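Local coordinates for ORF10 (PDB 6RIW), which probably elongates acyl chains by decarboxylative condensation, as the ketosynthase and chain length factor part of a larger polyunsaturated fatty acid synthase protein, at residues G593-T598 with K625-A631; F153-Y158 with T599-S604. One frame throughout, in Å; residues are numbered along the deposited sequence.

Contact 1: residues G593-T598 with K625-A631; sequences GRVNLT and KDGVASA
R594, near the end of helix 589-595, reaches across to the last turn of helix 614-628 and the loop after it, within the second ketosynthase-like half of the didomain. Its CB rests 4.0 Å from A629 CB, and CG passes K625 CB and K625 O. The extended chain, with CG anti to the backbone N (chi1 166°), carries CD past A629 O and S630 O and lays NE beside A631 CA. The guanidinium is sandwiched: K625 CB lies over one face, A631 N over the other, each nearer the border than the middle. At its edge NH1 grips two oxygens, A629 O at 2.9 Å and D626 OD1, also at 2.9 Å, the latter a salt bridge with the two planes 27° apart. NH2 shares water 1 with D626 OD1 and forms a salt bridge with D56 of the first half. With an alanine in its place, D626 and A629 O would probably lose their shared donor, and a gap would open between K625 and A631. K625 crosses R594 at about a right angle, its CG 3.4 Å from R594 O, and NZ donates to T598 OG1 at 2.7 Å. Nearby, V628 CG2 meets L597 CD1 at 4.0 Å. K625 NZ also pairs with D56, so the carboxylates of D56 and D626 probably offset the like charges of R594 and K625, whose NH2 and NZ, respectively, stand 5.1 Å apart.

Contact 2: residues F153-Y158 with T599-S604; sequences FQLTHY and TQIEDS
S604 OG is held between two backbone groups of the 153-158 loop: it donates to Q154 O at 2.7 Å, on a lone pair in the carbonyl plane, and takes a weak bond from T156 N. Here an irregular, extended segment of the first ketosynthase-family half of this thiolase-like didomain runs over helix 597-608 of the second half, so the contact joins the two halves. One turn earlier on the helix, Q600, extended beyond CG, brings NE2 to T156 O at 2.8 Å, nearly straight (172°), T156 O lying in the plane of the Q600 side-chain amide, while CD packs 3.4 Å from Y158 CA. Two bonds to backbone carbonyls, from S604 and from Q600, thus fix the loop on either side of L155. That residue turns its CD1 onto I601 CD1 at 3.6 Å and onto Q600 CB. T156 has OG1 between the backbone N and the carbonyl carbon (chi1 62°); this puts CG2 3.4 Å from S604 OG and sets OG1 close to the backbone of Q600. Water 2 joins T156 OG1 to the carboxylate of D603. Water 3 links Y158 O to T599 OG1, which also bonds Y48 OH; the water lies 2.8 Å from T599 OG1.

How the contacts relate
Contacts 1 and 2 share helix 597-608: L597 and T598, near its start, belong to contact 1, and 599-604 to contact 2, and the centres lie about 13 Å apart. They touch directly, L597 CD2 packing 4.1 Å from L155 CD2, while N596 ND2 packs 3.3 Å from Y158 O. Contact 1 fastens this helical region to helix 614-628 within the second half; contact 2 sets residues 599-604 against a loop of the first half. Helix 129-148 backs both, H138 touching L597 and Q600. Their centres lie about 25 and 32 Å from that of the chain, and both are away from the magnesium site at M1 and K286.

Contact 1: residues G593-T598 with K625-A631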
loop_
_atom_site.group_PDB
_atom_site.type_symbol
_atom_site.label_atom_id
_atom_site.label_comp_id
_atom_site.label_asym_id
_atom_site.label_seq_id
_atom_site.Cartn_x
_atom_site.Cartn_y
_atom_site.Cartn_z
ATOM N N GLY A 593 17.634 -7.755 5.610
ATOM C CA GLY A 593 18.750 -7.541 6.515
ATOM C C GLY A 593 19.298 -8.838 7.081
ATOM O O GLY A 593 20.507 -8.973 7.283
ATOM N N ARG A 594 18.422 -9.812 7.330
ATOM C CA ARG A 594 18.870 -11.147 7.733
ATOM C C ARG A 594 19.340 -11.975 6.535
ATOM O O ARG A 594 20.453 -12.522 6.524
ATOM C CB ARG A 594 17.725 -11.859 8.463
ATOM C CG ARG A 594 17.920 -13.368 8.660
ATOM C CD ARG A 594 16.615 -14.170 8.783
ATOM N NE ARG A 594 16.944 -15.583 8.579
ATOM C CZ ARG A 594 17.332 -16.415 9.540
ATOM N NH1 ARG A 594 17.388 -16.000 10.791
ATOM N NH2 ARG A 594 17.665 -17.670 9.238
ATOM N N VAL A 595 18.507 -12.075 5.516
ATOM C CA VAL A 595 18.738 -13.041 4.438
ATOM C C VAL A 595 20.051 -12.754 3.717
ATOM O O VAL A 595 20.815 -13.673 3.379
ATOM C CB VAL A 595 17.543 -13.025 3.472
ATOM C CG1 VAL A 595 17.902 -13.684 2.170
ATOM C CG2 VAL A 595 16.319 -13.691 4.136
ATOM N N ASN A 596 20.359 -11.476 3.517
ATOM C CA ASN A 596 21.508 -11.099 2.693
ATOM C C ASN A 596 22.838 -11.415 3.371
ATOM O O ASN A 596 23.877 -11.454 2.694
ATOM C CB ASN A 596 21.410 -9.611 2.357
ATOM C CG ASN A 596 21.937 -9.281 0.981
ATOM O OD1 ASN A 596 21.270 -8.595 0.204
ATOM N ND2 ASN A 596 23.173 -9.715 0.687
ATOM N N LEU A 597 22.832 -11.675 4.680
ATOM C CA LEU A 597 24.082 -12.010 5.348
ATOM C C LEU A 597 24.703 -13.295 4.792
ATOM O O LEU A 597 25.893 -13.514 5.005
ATOM C CB LEU A 597 23.872 -12.118 6.861
ATOM C CG LEU A 597 23.567 -10.769 7.529
ATOM C CD1 LEU A 597 23.161 -10.978 9.004
ATOM C CD2 LEU A 597 24.772 -9.879 7.453
ATOM N N THR A 598 23.919 -14.136 4.102
ATOM C CA THR A 598 24.451 -15.292 3.364
ATOM C C THR A 598 25.681 -14.933 2.529
ATOM O O THR A 598 26.749 -15.546 2.655
ATOM C CB THR A 598 23.365 -15.868 2.444
ATOM O OG1 THR A 598 22.344 -16.478 3.241
ATOM C CG2 THR A 598 23.955 -16.922 1.497
ATOM N N LYS A 625 22.558 -14.102 11.382
ATOM C CA LYS A 625 21.193 -13.990 10.863
ATOM C C LYS A 625 20.172 -13.947 11.993
ATOM O O LYS A 625 19.243 -13.121 11.989
ATOM C CB LYS A 625 20.892 -15.169 9.940
ATOM C CG LYS A 625 21.522 -15.073 8.542
ATOM C CD LYS A 625 21.102 -16.300 7.755
ATOM C CE LYS A 625 21.415 -16.147 6.259
ATOM N NZ LYS A 625 21.263 -17.463 5.567
ATOM N N ASP A 626 20.306 -14.863 12.959
ATOM C CA ASP A 626 19.333 -14.930 14.047
ATOM C C ASP A 626 19.361 -13.679 14.911
ATOM O O ASP A 626 18.347 -13.351 15.545
ATOM C CB ASP A 626 19.586 -16.170 14.896
ATOM C CG ASP A 626 19.177 -17.450 14.191
ATOM O OD1 ASP A 626 18.537 -17.371 13.110
ATOM O OD2 ASP A 626 19.504 -18.545 14.707
ATOM N N GLY A 627 20.483 -12.959 14.925
ATOM C CA GLY A 627 20.520 -11.687 15.613
ATOM C C GLY A 627 19.635 -10.640 14.965
ATOM O O GLY A 627 19.062 -9.795 15.657
ATOM N N VAL A 628 19.500 -10.685 13.642
ATOM C CA VAL A 628 18.799 -9.625 12.914
ATOM C C VAL A 628 17.295 -9.869 12.866
ATOM O O VAL A 628 16.494 -8.948 13.082
ATOM C CB VAL A 628 19.383 -9.490 11.495
ATOM C CG1 VAL A 628 18.548 -8.484 10.692
ATOM C CG2 VAL A 628 20.829 -9.043 11.578
ATOM N N ALA A 629 16.880 -11.091 12.552
ATOM C CA ALA A 629 15.458 -11.375 12.352
ATOM C C ALA A 629 15.275 -12.879 12.314
ATOM O O ALA A 629 16.222 -13.615 12.056
ATOM C CB ALA A 629 14.932 -10.759 11.044
ATOM N N SER A 630 14.039 -13.323 12.528
ATOM C CA SER A 630 13.713 -14.737 12.401
ATOM C C SER A 630 13.556 -15.112 10.936
ATOM O O SER A 630 13.234 -14.273 10.090
ATOM C CB SER A 630 12.418 -15.060 13.152
ATOM O OG SER A 630 12.529 -14.687 14.516
ATOM N N ALA A 631 13.806 -16.382 10.634
ATOM C CA ALA A 631 13.584 -16.876 9.282
ATOM C C ALA A 631 12.108 -16.769 8.918
ATOM O O ALA A 631 11.233 -16.797 9.788
ATOM C CB ALA A 631 14.037 -18.329 9.159
HETATM O O HOH W 1 19.083 -19.384 11.232
#

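Contact 2: residues F153-Y158 with T599-S604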
loop_
_atom_site.group_PDB
_atom_site.type_symbol
_atom_site.label_atom_id
_atom_site.label_comp_id
_atom_site.label_asym_id
_atom_site.label_seq_id
_atom_site.Cartn_x
_atom_site.Cartn_y
_atom_site.Cartn_z
ATOM N N PHE A 153 37.849 -7.569 11.943
ATOM C CA PHE A 153 36.785 -8.112 11.112
ATOM C C PHE A 153 35.994 -6.978 10.463
ATOM O O PHE A 153 35.732 -5.949 11.092
ATOM C CB PHE A 153 35.837 -8.988 11.930
ATOM C CG PHE A 153 34.684 -9.502 11.123
ATOM C CD1 PHE A 153 34.800 -10.682 10.409
ATOM C CD2 PHE A 153 33.501 -8.782 11.028
ATOM C CE1 PHE A 153 33.754 -11.147 9.633
ATOM C CE2 PHE A 153 32.453 -9.253 10.242
ATOM C CZ PHE A 153 32.587 -10.433 9.554
ATOM N N GLN A 154 35.617 -7.167 9.199
ATOM C CA GLN A 154 34.802 -6.194 8.476
ATOM C C GLN A 154 33.707 -6.918 7.715
ATOM O O GLN A 154 33.988 -7.818 6.923
ATOM C CB GLN A 154 35.622 -5.384 7.470
ATOM C CG GLN A 154 36.578 -4.383 8.037
ATOM C CD GLN A 154 37.306 -3.702 6.906
ATOM O OE1 GLN A 154 37.995 -4.354 6.125
ATOM N NE2 GLN A 154 37.123 -2.407 6.780
ATOM N N LEU A 155 32.463 -6.526 7.949
ATOM C CA LEU A 155 31.368 -7.030 7.138
ATOM C C LEU A 155 31.307 -6.287 5.808
ATOM O O LEU A 155 31.565 -5.079 5.741
ATOM C CB LEU A 155 30.049 -6.867 7.895
ATOM C CG LEU A 155 28.795 -7.479 7.274
ATOM C CD1 LEU A 155 28.895 -8.986 7.234
ATOM C CD2 LEU A 155 27.607 -7.041 8.146
ATOM N N THR A 156 30.953 -7.003 4.748
ATOM C CA THR A 156 30.778 -6.349 3.456
ATOM C C THR A 156 29.367 -5.768 3.333
ATOM O O THR A 156 28.417 -6.263 3.948
ATOM C CB THR A 156 31.056 -7.316 2.301
ATOM O OG1 THR A 156 30.123 -8.398 2.336
ATOM C CG2 THR A 156 32.489 -7.877 2.397
ATOM N N HIS A 157 29.243 -4.699 2.542
ATOM C CA HIS A 157 27.924 -4.129 2.261
ATOM C C HIS A 157 27.035 -5.135 1.511
ATOM O O HIS A 157 27.509 -5.972 0.737
ATOM C CB HIS A 157 28.087 -2.818 1.470
ATOM C CG HIS A 157 26.952 -1.852 1.634
ATOM N ND1 HIS A 157 26.824 -1.031 2.730
ATOM C CD2 HIS A 157 25.902 -1.568 0.829
ATOM C CE1 HIS A 157 25.745 -0.282 2.598
ATOM N NE2 HIS A 157 25.167 -0.590 1.452
ATOM N N TYR A 158 25.714 -5.048 1.734
ATOM C CA TYR A 158 24.812 -6.081 1.214
ATOM C C TYR A 158 24.754 -6.112 -0.315
ATOM O O TYR A 158 24.552 -7.181 -0.900
ATOM C CB TYR A 158 23.408 -5.896 1.810
ATOM C CG TYR A 158 22.584 -4.817 1.134
ATOM C CD1 TYR A 158 22.842 -3.475 1.364
ATOM C CD2 TYR A 158 21.549 -5.162 0.260
ATOM C CE1 TYR A 158 22.068 -2.471 0.723
ATOM C CE2 TYR A 158 20.774 -4.179 -0.386
ATOM C CZ TYR A 158 21.044 -2.850 -0.153
ATOM O OH TYR A 158 20.282 -1.900 -0.808
ATOM N N THR A 599 25.543 -13.960 1.642
ATOM C CA THR A 599 26.681 -13.612 0.807
ATOM C C THR A 599 27.553 -12.563 1.456
ATOM O O THR A 599 28.756 -12.512 1.174
ATOM C CB THR A 599 26.217 -13.127 -0.574
ATOM O OG1 THR A 599 25.197 -12.129 -0.425
ATOM C CG2 THR A 599 25.663 -14.298 -1.384
ATOM N N GLN A 600 26.994 -11.731 2.342
ATOM C CA GLN A 600 27.840 -10.759 3.032
ATOM C C GLN A 600 28.898 -11.447 3.887
ATOM O O GLN A 600 30.067 -11.036 3.879
ATOM C CB GLN A 600 27.001 -9.830 3.900
ATOM C CG GLN A 600 26.220 -8.842 3.086
ATOM C CD GLN A 600 25.270 -8.087 3.956
ATOM O OE1 GLN A 600 24.106 -8.480 4.084
ATOM N NE2 GLN A 600 25.765 -7.016 4.601
ATOM N N ILE A 601 28.517 -12.494 4.626
ATOM C CA ILE A 601 29.490 -13.168 5.490
ATOM C C ILE A 601 30.446 -14.007 4.649
ATOM O O ILE A 601 31.654 -14.037 4.904
ATOM C CB ILE A 601 28.779 -14.038 6.548
ATOM C CG1 ILE A 601 27.895 -13.185 7.468
ATOM C CG2 ILE A 601 29.807 -14.811 7.364
ATOM C CD1 ILE A 601 28.652 -12.393 8.470
ATOM N N GLU A 602 29.930 -14.692 3.631
ATOM C CA GLU A 602 30.823 -15.450 2.752
ATOM C C GLU A 602 31.883 -14.541 2.138
ATOM O O GLU A 602 33.083 -14.855 2.169
ATOM C CB GLU A 602 30.029 -16.172 1.663
ATOM C CG GLU A 602 30.916 -16.995 0.732
ATOM C CD GLU A 602 30.139 -17.719 -0.362
ATOM O OE1 GLU A 602 29.219 -17.122 -0.974
ATOM O OE2 GLU A 602 30.468 -18.897 -0.623
ATOM N N ASP A 603 31.456 -13.392 1.594
ATOM C CA ASP A 603 32.396 -12.452 0.985
ATOM C C ASP A 603 33.410 -11.931 1.992
ATOM O O ASP A 603 34.590 -11.755 1.661
ATOM C CB ASP A 603 31.643 -11.275 0.362
ATOM C CG ASP A 603 30.914 -11.651 -0.911
ATOM O OD1 ASP A 603 31.107 -12.787 -1.411
ATOM O OD2 ASP A 603 30.133 -10.807 -1.412
ATOM N N SER A 604 32.964 -11.633 3.214
ATOM C CA SER A 604 33.868 -11.132 4.239
ATOM C C SER A 604 34.952 -12.151 4.565
ATOM O O SER A 604 36.137 -11.809 4.639
ATOM C CB SER A 604 33.065 -10.791 5.499
ATOM O OG SER A 604 32.478 -9.515 5.388
HETATM O O HOH W 2 28.807 -9.034 -0.212
HETATM O O HOH W 3 26.205 -9.492 -0.575
#